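Local structure of bitiscetin (Bitis arietans, 1JWI) at residues A[24-27]-A[28-32]; A[105-108]-A[109-113]; A[43-46]-A[47-51]. The protein binds von Willebrand factor and induces its interaction with platelet GPIbalpha through the A1 domain of the factor, resulting in platelet aggregation. One frame throughout, in Å; residues are numbered along the deposited sequence.

Contact 1 (A[24-27]-A[28-32]); sequences TWED and AEKFC
Ala28 N donates to Thr24 O at 2.8 Å, the first of four main-chain bonds of the i to i+4 kind that wind residues 24-31 into the opening turns of an alpha helix. The series continues with Glu29 N to Trp25 O, Lys30 N to Glu26 O and Phe31 N to Asp27 O. Thr24 is the N-cap. Its chi1 of 68° sets OG1 between the backbone N and the carbonyl carbon, from where Thr24 OG1 accepts from Asp27 N (3.3 Å, nearly straight at 168°), satisfying an amide that the first helical turn leaves without a main-chain partner. The same hydroxyl gives a weak second bond to Asp27 OD2 at 3.1 Å, and this ties the carboxylate back over the cap.

On the outer surface, Glu26 and Lys30 run side by side in the same direction, one turn apart. A single bend at the end of the lysine chain (chi4 64°) returns NZ to Glu26, making a long salt bridge to OE2 of 3.4 Å and touching the methylene CG at 3.7 Å. On the inner side, the small Ala28 sits against the first turn: Ala28 CB lies 3.2 Å from Trp25 O.

That inner side of helix 25-34 rests on the sheet, where Ala28 packs against Leu39 of strand 38-39 and Phe123 of strand 121-126. Glu29 reaches His38 and the Leu39 amide, Trp25 NE1 binds Ile68 O in strand 66-72, and the Cys32-Cys125 disulfide fastens the helix to strand 121-126.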
loop_
_atom_site.group_PDB
_atom_site.type_symbol
_atom_site.label_atom_id
_atom_site.label_comp_id
_atom_site.label_asym_id
_atom_site.label_seq_id
_atom_site.Cartn_x
_atom_site.Cartn_y
_atom_site.Cartn_z
ATOM N N THR A 24 -14.208 -12.259 -2.535
ATOM C CA THR A 24 -13.428 -11.219 -1.887
ATOM C C THR A 24 -12.535 -11.934 -0.883
ATOM O O THR A 24 -12.804 -13.078 -0.522
ATOM C CB THR A 24 -14.331 -10.202 -1.148
ATOM O OG1 THR A 24 -14.959 -10.834 -0.028
ATOM C CG2 THR A 24 -15.402 -9.665 -2.088
ATOM N N TRP A 25 -11.474 -11.266 -0.439
ATOM C CA TRP A 25 -10.545 -11.871 0.509
ATOM C C TRP A 25 -11.283 -12.419 1.726
ATOM O O TRP A 25 -11.066 -13.561 2.133
ATOM C CB TRP A 25 -9.500 -10.848 0.963
ATOM C CG TRP A 25 -8.381 -11.446 1.768
ATOM C CD1 TRP A 25 -7.214 -11.979 1.290
ATOM C CD2 TRP A 25 -8.313 -11.551 3.197
ATOM N NE1 TRP A 25 -6.421 -12.400 2.337
ATOM C CE2 TRP A 25 -7.071 -12.150 3.516
ATOM C CE3 TRP A 25 -9.181 -11.193 4.240
ATOM C CZ2 TRP A 25 -6.675 -12.399 4.836
ATOM C CZ3 TRP A 25 -8.785 -11.441 5.554
ATOM C CH2 TRP A 25 -7.539 -12.038 5.837
ATOM N N GLU A 26 -12.162 -11.606 2.300
ATOM C CA GLU A 26 -12.909 -12.022 3.483
ATOM C C GLU A 26 -13.769 -13.264 3.224
ATOM O O GLU A 26 -13.746 -14.208 4.016
ATOM C CB GLU A 26 -13.778 -10.864 3.997
ATOM C CG GLU A 26 -13.945 -10.871 5.514
ATOM C CD GLU A 26 -14.618 -9.614 6.053
ATOM O OE1 GLU A 26 -14.143 -8.498 5.747
ATOM O OE2 GLU A 26 -15.618 -9.746 6.790
ATOM N N ASP A 27 -14.521 -13.273 2.124
ATOM C CA ASP A 27 -15.352 -14.435 1.813
ATOM C C ASP A 27 -14.465 -15.654 1.606
ATOM O O ASP A 27 -14.801 -16.768 2.012
ATOM C CB ASP A 27 -16.182 -14.206 0.543
ATOM C CG ASP A 27 -17.242 -13.126 0.712
ATOM O OD1 ASP A 27 -17.769 -12.964 1.835
ATOM O OD2 ASP A 27 -17.556 -12.451 -0.290
ATOM N N ALA A 28 -13.323 -15.429 0.961
ATOM C CA ALA A 28 -12.384 -16.505 0.690
ATOM C C ALA A 28 -11.981 -17.183 1.996
ATOM O O ALA A 28 -12.063 -18.405 2.114
ATOM C CB ALA A 28 -11.155 -15.956 -0.038
ATOM N N GLU A 29 -11.557 -16.392 2.979
ATOM C CA GLU A 29 -11.149 -16.941 4.270
ATOM C C GLU A 29 -12.281 -17.751 4.908
ATOM O O GLU A 29 -12.052 -18.842 5.429
ATOM C CB GLU A 29 -10.722 -15.811 5.217
ATOM C CG GLU A 29 -10.541 -16.232 6.675
ATOM C CD GLU A 29 -9.371 -17.170 6.890
ATOM O OE1 GLU A 29 -9.188 -17.635 8.041
ATOM O OE2 GLU A 29 -8.628 -17.440 5.919
ATOM N N LYS A 30 -13.497 -17.213 4.866
ATOM C CA LYS A 30 -14.648 -17.897 5.445
ATOM C C LYS A 30 -14.928 -19.236 4.768
ATOM O O LYS A 30 -15.328 -20.196 5.420
ATOM C CB LYS A 30 -15.895 -17.013 5.362
ATOM C CG LYS A 30 -15.909 -15.859 6.353
ATOM C CD LYS A 30 -17.263 -15.152 6.354
ATOM C CE LYS A 30 -17.358 -14.112 7.458
ATOM N NZ LYS A 30 -16.384 -12.992 7.283
ATOM N N PHE A 31 -14.720 -19.292 3.456
ATOM C CA PHE A 31 -14.950 -20.519 2.709
ATOM C C PHE A 31 -13.909 -21.557 3.119
ATOM O O PHE A 31 -14.234 -22.735 3.281
ATOM C CB PHE A 31 -14.889 -20.243 1.198
ATOM C CG PHE A 31 -15.239 -21.435 0.342
ATOM C CD1 PHE A 31 -14.279 -22.391 0.028
ATOM C CD2 PHE A 31 -16.538 -21.610 -0.137
ATOM C CE1 PHE A 31 -14.601 -23.505 -0.749
ATOM C CE2 PHE A 31 -16.873 -22.721 -0.914
ATOM C CZ PHE A 31 -15.901 -23.670 -1.221
ATOM N N CYS A 32 -12.661 -21.124 3.297
ATOM C CA CYS A 32 -11.595 -22.030 3.711
ATOM C C CYS A 32 -11.895 -22.545 5.118
ATOM O O CYS A 32 -11.694 -23.731 5.415
ATOM C CB CYS A 32 -10.235 -21.318 3.724
ATOM S SG CYS A 32 -9.498 -20.898 2.105
#

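Contact 2 (A[105-108]-A[109-113]); sequences VHTE and YRTWT
Tyr109 folds back over Val105 in the loop joining the antiparallel strands 100-103 and 112-115 of the C-type lectin fold. A short 3-10 turn at 105-106 opens this connection, and Glu108 and Tyr109 then both take left-handed backbone angles, a pair of kinks that turns the chain round toward the second strand. Tyr109 CB lies 3.0 Å from Glu108 O and starts away from the earlier residues, but CG stands beside its own backbone N (chi1 -52°), which swings the ring back along the loop. Tyr109 CG is 3.4 Å from Glu108 C. Farther out, CD1 and CE1 pass over the main chain of Val105, CE1 coming within 3.7 Å of its CA and 4.1 Å of its CB. The two side chains cross at a slant. At the tip, Tyr109 OH grazes Val105 CG2 at 4.1 Å and is satisfied by a hydrogen bond to Tyr64 O. Phe62 from a loop and Ala55 from helix 45-58 help to enclose the ring, which is buried although most of the loop lies at the surface.

The other side of the turn is polar. Arg110 N donates to Thr107 O at 3.2 Å, a bent bond: its N-H angle is 137°, and the donor stands well above the carbonyl plane instead of on a lone pair. A weak second bond from the same amide goes to Thr107 OG1. The two threonine side chains cross at about a right angle. Thr107 OG1, which also bonds to Asp104 O, is within hydrogen-bonding distance of Thr111 OG1 at 2.7 Å, and Thr107 CG2 lies 3.2 Å from Thr111 OG1.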
loop_
_atom_site.group_PDB
_atom_site.type_symbol
_atom_site.label_atom_id
_atom_site.label_comp_id
_atom_site.label_asym_id
_atom_site.label_seq_id
_atom_site.Cartn_x
_atom_site.Cartn_y
_atom_site.Cartn_z
ATOM N N VAL A 105 0.029 -12.314 -10.400
ATOM C CA VAL A 105 -0.055 -12.944 -11.714
ATOM C C VAL A 105 1.112 -12.547 -12.624
ATOM O O VAL A 105 1.565 -13.341 -13.453
ATOM C CB VAL A 105 -1.370 -12.563 -12.427
ATOM C CG1 VAL A 105 -1.315 -11.108 -12.893
ATOM C CG2 VAL A 105 -1.624 -13.503 -13.598
ATOM N N HIS A 106 1.606 -11.325 -12.450
ATOM C CA HIS A 106 2.690 -10.812 -13.276
ATOM C C HIS A 106 4.048 -11.472 -13.071
ATOM O O HIS A 106 4.950 -11.311 -13.895
ATOM C CB HIS A 106 2.790 -9.298 -13.084
ATOM C CG HIS A 106 1.555 -8.570 -13.518
ATOM N ND1 HIS A 106 1.002 -7.538 -12.791
ATOM C CD2 HIS A 106 0.759 -8.735 -14.600
ATOM C CE1 HIS A 106 -0.084 -7.101 -13.406
ATOM N NE2 HIS A 106 -0.254 -7.811 -14.507
ATOM N N THR A 107 4.205 -12.212 -11.982
ATOM C CA THR A 107 5.466 -12.903 -11.725
ATOM C C THR A 107 5.168 -14.406 -11.761
ATOM O O THR A 107 5.947 -15.228 -11.284
ATOM C CB THR A 107 6.075 -12.497 -10.344
ATOM O OG1 THR A 107 5.148 -12.795 -9.292
ATOM C CG2 THR A 107 6.400 -11.000 -10.314
ATOM N N GLU A 108 4.027 -14.739 -12.357
ATOM C CA GLU A 108 3.557 -16.116 -12.476
ATOM C C GLU A 108 3.406 -16.736 -11.090
ATOM O O GLU A 108 3.836 -17.862 -10.837
ATOM C CB GLU A 108 4.509 -16.945 -13.356
ATOM C CG GLU A 108 4.748 -16.318 -14.723
ATOM C CD GLU A 108 5.091 -17.330 -15.807
ATOM O OE1 GLU A 108 5.942 -18.212 -15.559
ATOM O OE2 GLU A 108 4.510 -17.226 -16.910
ATOM N N TYR A 109 2.797 -15.963 -10.195
ATOM C CA TYR A 109 2.547 -16.390 -8.828
ATOM C C TYR A 109 3.809 -16.675 -8.022
ATOM O O TYR A 109 3.780 -17.454 -7.065
ATOM C CB TYR A 109 1.633 -17.620 -8.837
ATOM C CG TYR A 109 0.382 -17.422 -9.657
ATOM C CD1 TYR A 109 -0.368 -16.250 -9.548
ATOM C CD2 TYR A 109 -0.066 -18.412 -10.528
ATOM C CE1 TYR A 109 -1.536 -16.065 -10.287
ATOM C CE2 TYR A 109 -1.236 -18.240 -11.275
ATOM C CZ TYR A 109 -1.964 -17.065 -11.146
ATOM O OH TYR A 109 -3.124 -16.886 -11.867
ATOM N N ARG A 110 4.912 -16.037 -8.399
ATOM C CA ARG A 110 6.176 -16.224 -7.695
ATOM C C ARG A 110 6.333 -15.260 -6.513
ATOM O O ARG A 110 7.013 -15.574 -5.536
ATOM C CB ARG A 110 7.348 -16.032 -8.663
ATOM C CG ARG A 110 8.703 -16.363 -8.067
ATOM C CD ARG A 110 8.791 -17.840 -7.667
ATOM N NE ARG A 110 8.602 -18.748 -8.799
ATOM C CZ ARG A 110 8.645 -20.076 -8.712
ATOM N NH1 ARG A 110 8.870 -20.662 -7.543
ATOM N NH2 ARG A 110 8.465 -20.821 -9.795
ATOM N N THR A 111 5.701 -14.091 -6.594
ATOM C CA THR A 111 5.813 -13.103 -5.519
ATOM C C THR A 111 4.458 -12.668 -4.973
ATOM O O THR A 111 3.413 -13.042 -5.510
ATOM C CB THR A 111 6.571 -11.853 -6.009
ATOM O OG1 THR A 111 5.910 -11.327 -7.166
ATOM C CG2 THR A 111 7.990 -12.214 -6.375
ATOM N N TRP A 112 4.479 -11.877 -3.903
ATOM C CA TRP A 112 3.235 -11.410 -3.298
ATOM C C TRP A 112 2.987 -9.930 -3.587
ATOM O O TRP A 112 3.926 -9.137 -3.645
ATOM C CB TRP A 112 3.261 -11.648 -1.786
ATOM C CG TRP A 112 3.579 -13.073 -1.403
ATOM C CD1 TRP A 112 3.474 -14.185 -2.198
ATOM C CD2 TRP A 112 4.005 -13.542 -0.115
ATOM N NE1 TRP A 112 3.810 -15.313 -1.480
ATOM C CE2 TRP A 112 4.141 -14.947 -0.202
ATOM C CE3 TRP A 112 4.285 -12.910 1.104
ATOM C CZ2 TRP A 112 4.546 -15.732 0.885
ATOM C CZ3 TRP A 112 4.688 -13.693 2.192
ATOM C CH2 TRP A 112 4.814 -15.089 2.070
ATOM N N THR A 113 1.721 -9.560 -3.762
ATOM C CA THR A 113 1.363 -8.176 -4.059
ATOM C C THR A 113 0.151 -7.720 -3.237
ATOM O O THR A 113 -0.714 -8.528 -2.900
ATOM C CB THR A 113 1.061 -8.011 -5.578
ATOM O OG1 THR A 113 0.897 -6.621 -5.896
ATOM C CG2 THR A 113 -0.194 -8.772 -5.962
#

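Contact 3 (A[43-46]-A[47-51]); sequences DSKE and EADFV
Glu47 reaches back from the first turn of helix 45-58 to take the amide of Asp43, with OE2 2.9 Å from Asp43 N. The N-H points almost straight at the oxygen (167°) but comes from above the carboxylate plane. An extended glutamate chain, with CG and then CD both anti (chi1 178°), carries the acid that far along the helix flank. Just beside it Ser44 serves as the N-cap: its OG accepts from Glu47 N at 3.1 Å, so the backbone N and the carboxylate of one glutamate are both used at the helix start. Ala48 N then bonds to Ser44 O, and the Ala48 methyl lies 3.3 Å from Lys45 O. This is the compact part of the contact, with Glu47 and Ala48 buried. Tyr16 and Lys126 both bind the second oxygen, OE1, of the same carboxylate. The Ser44 amide is buried here without a partner.

The solvent side is looser. Lys45, bent at chi2 and chi4, curls along the exposed flank, packs on an aromatic side chain of the other protein chain and crosses Asp49 obliquely. Lys45 NZ meets the syn lone pair of Asp49 OD1 at 2.9 Å, with a weak second bond to Asp49 OD2 at 3.2 Å that makes the salt bridge a lopsided fork. Glu46, exposed, lies against Tyr11 of strand 9-11, while the Phe50 ring turns from the segment to Tyr11 and Tyr16.

The two carboxylates thus do different work. Glu47 holds the residue before the cap to the first turn through OE2, while OE1 binds outside the helix. Asp49 has two cations at OD1, Lys45 and Arg110, which would probably favour its charged form, and it completes an i to i+4 charge pair on the surface.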
loop_
_atom_site.group_PDB
_atom_site.type_symbol
_atom_site.label_atom_id
_atom_site.label_comp_id
_atom_site.label_asym_id
_atom_site.label_seq_id
_atom_site.Cartn_x
_atom_site.Cartn_y
_atom_site.Cartn_z
ATOM N N ASP A 43 5.281 -20.606 5.022
ATOM C CA ASP A 43 6.327 -20.416 6.023
ATOM C C ASP A 43 7.761 -20.618 5.564
ATOM O O ASP A 43 8.688 -20.338 6.316
ATOM C CB ASP A 43 6.040 -21.308 7.240
ATOM C CG ASP A 43 6.526 -20.690 8.550
ATOM O OD1 ASP A 43 6.254 -21.276 9.623
ATOM O OD2 ASP A 43 7.174 -19.621 8.516
ATOM N N SER A 44 7.948 -21.086 4.334
ATOM C CA SER A 44 9.292 -21.310 3.811
ATOM C C SER A 44 9.332 -21.185 2.291
ATOM O O SER A 44 8.296 -21.262 1.622
ATOM C CB SER A 44 9.790 -22.702 4.207
ATOM O OG SER A 44 9.061 -23.708 3.522
ATOM N N LYS A 45 10.530 -20.997 1.745
ATOM C CA LYS A 45 10.681 -20.877 0.298
ATOM C C LYS A 45 10.218 -22.163 -0.371
ATOM O O LYS A 45 9.631 -22.125 -1.451
ATOM C CB LYS A 45 12.138 -20.600 -0.080
ATOM C CG LYS A 45 12.390 -20.475 -1.587
ATOM C CD LYS A 45 11.581 -19.333 -2.207
ATOM C CE LYS A 45 12.134 -18.914 -3.570
ATOM N NZ LYS A 45 12.181 -20.046 -4.540
ATOM N N GLU A 46 10.478 -23.301 0.270
ATOM C CA GLU A 46 10.069 -24.578 -0.298
ATOM C C GLU A 46 8.549 -24.689 -0.358
ATOM O O GLU A 46 7.995 -25.138 -1.365
ATOM C CB GLU A 46 10.662 -25.742 0.503
ATOM C CG GLU A 46 10.870 -26.988 -0.358
ATOM C CD GLU A 46 11.818 -27.992 0.271
ATOM O OE1 GLU A 46 11.360 -28.793 1.112
ATOM O OE2 GLU A 46 13.025 -27.965 -0.070
ATOM N N GLU A 47 7.866 -24.286 0.712
ATOM C CA GLU A 47 6.404 -24.336 0.706
ATOM C C GLU A 47 5.908 -23.357 -0.362
ATOM O O GLU A 47 4.961 -23.644 -1.095
ATOM C CB GLU A 47 5.817 -23.945 2.070
ATOM C CG GLU A 47 4.291 -23.954 2.072
ATOM C CD GLU A 47 3.665 -23.743 3.442
ATOM O OE1 GLU A 47 2.468 -24.066 3.593
ATOM O OE2 GLU A 47 4.349 -23.254 4.362
ATOM N N ALA A 48 6.565 -22.202 -0.448
ATOM C CA ALA A 48 6.206 -21.179 -1.428
ATOM C C ALA A 48 6.244 -21.746 -2.844
ATOM O O ALA A 48 5.314 -21.547 -3.624
ATOM C CB ALA A 48 7.163 -19.985 -1.315
ATOM N N ASP A 49 7.330 -22.443 -3.172
ATOM C CA ASP A 49 7.488 -23.027 -4.498
ATOM C C ASP A 49 6.390 -24.040 -4.796
ATOM O O ASP A 49 5.964 -24.180 -5.941
ATOM C CB ASP A 49 8.868 -23.680 -4.633
ATOM C CG ASP A 49 9.992 -22.657 -4.716
ATOM O OD1 ASP A 49 9.705 -21.466 -4.972
ATOM O OD2 ASP A 49 11.167 -23.043 -4.548
ATOM N N PHE A 50 5.923 -24.737 -3.764
ATOM C CA PHE A 50 4.857 -25.713 -3.948
ATOM C C PHE A 50 3.559 -24.992 -4.294
ATOM O O PHE A 50 2.890 -25.340 -5.267
ATOM C CB PHE A 50 4.642 -26.543 -2.679
ATOM C CG PHE A 50 3.387 -27.379 -2.716
ATOM C CD1 PHE A 50 3.259 -28.431 -3.619
ATOM C CD2 PHE A 50 2.308 -27.068 -1.894
ATOM C CE1 PHE A 50 2.073 -29.160 -3.704
ATOM C CE2 PHE A 50 1.116 -27.790 -1.971
ATOM C CZ PHE A 50 0.998 -28.837 -2.879
ATOM N N VAL A 51 3.205 -23.993 -3.484
ATOM C CA VAL A 51 1.986 -23.215 -3.703
ATOM C C VAL A 51 2.006 -22.534 -5.073
ATOM O O VAL A 51 0.980 -22.469 -5.756
ATOM C CB VAL A 51 1.793 -22.152 -2.581
ATOM C CG1 VAL A 51 0.616 -21.236 -2.906
ATOM C CG2 VAL A 51 1.540 -22.848 -1.256
#

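In the fold
Contacts 3 and 2 are joined directly: Arg110 NH1, from the loop of contact 2, meets Asp49 OD1, in helix 45-58 of contact 3, in a salt bridge of 2.8 Å, although their centres lie about 13 Å apart. Contact 1 stands apart from both. Its centre is about 20 Å from that of contact 2, on the opposite side of the chain's centre, and about 21 Å from that of contact 3, with nearest atoms about 8 and 11 Å away respectively. Within one C-type lectin fold, the two helix starts both have a hydroxyl N-cap and an acid-lysine pair four residues apart, acid first in 24-32 and lysine first in 43-51.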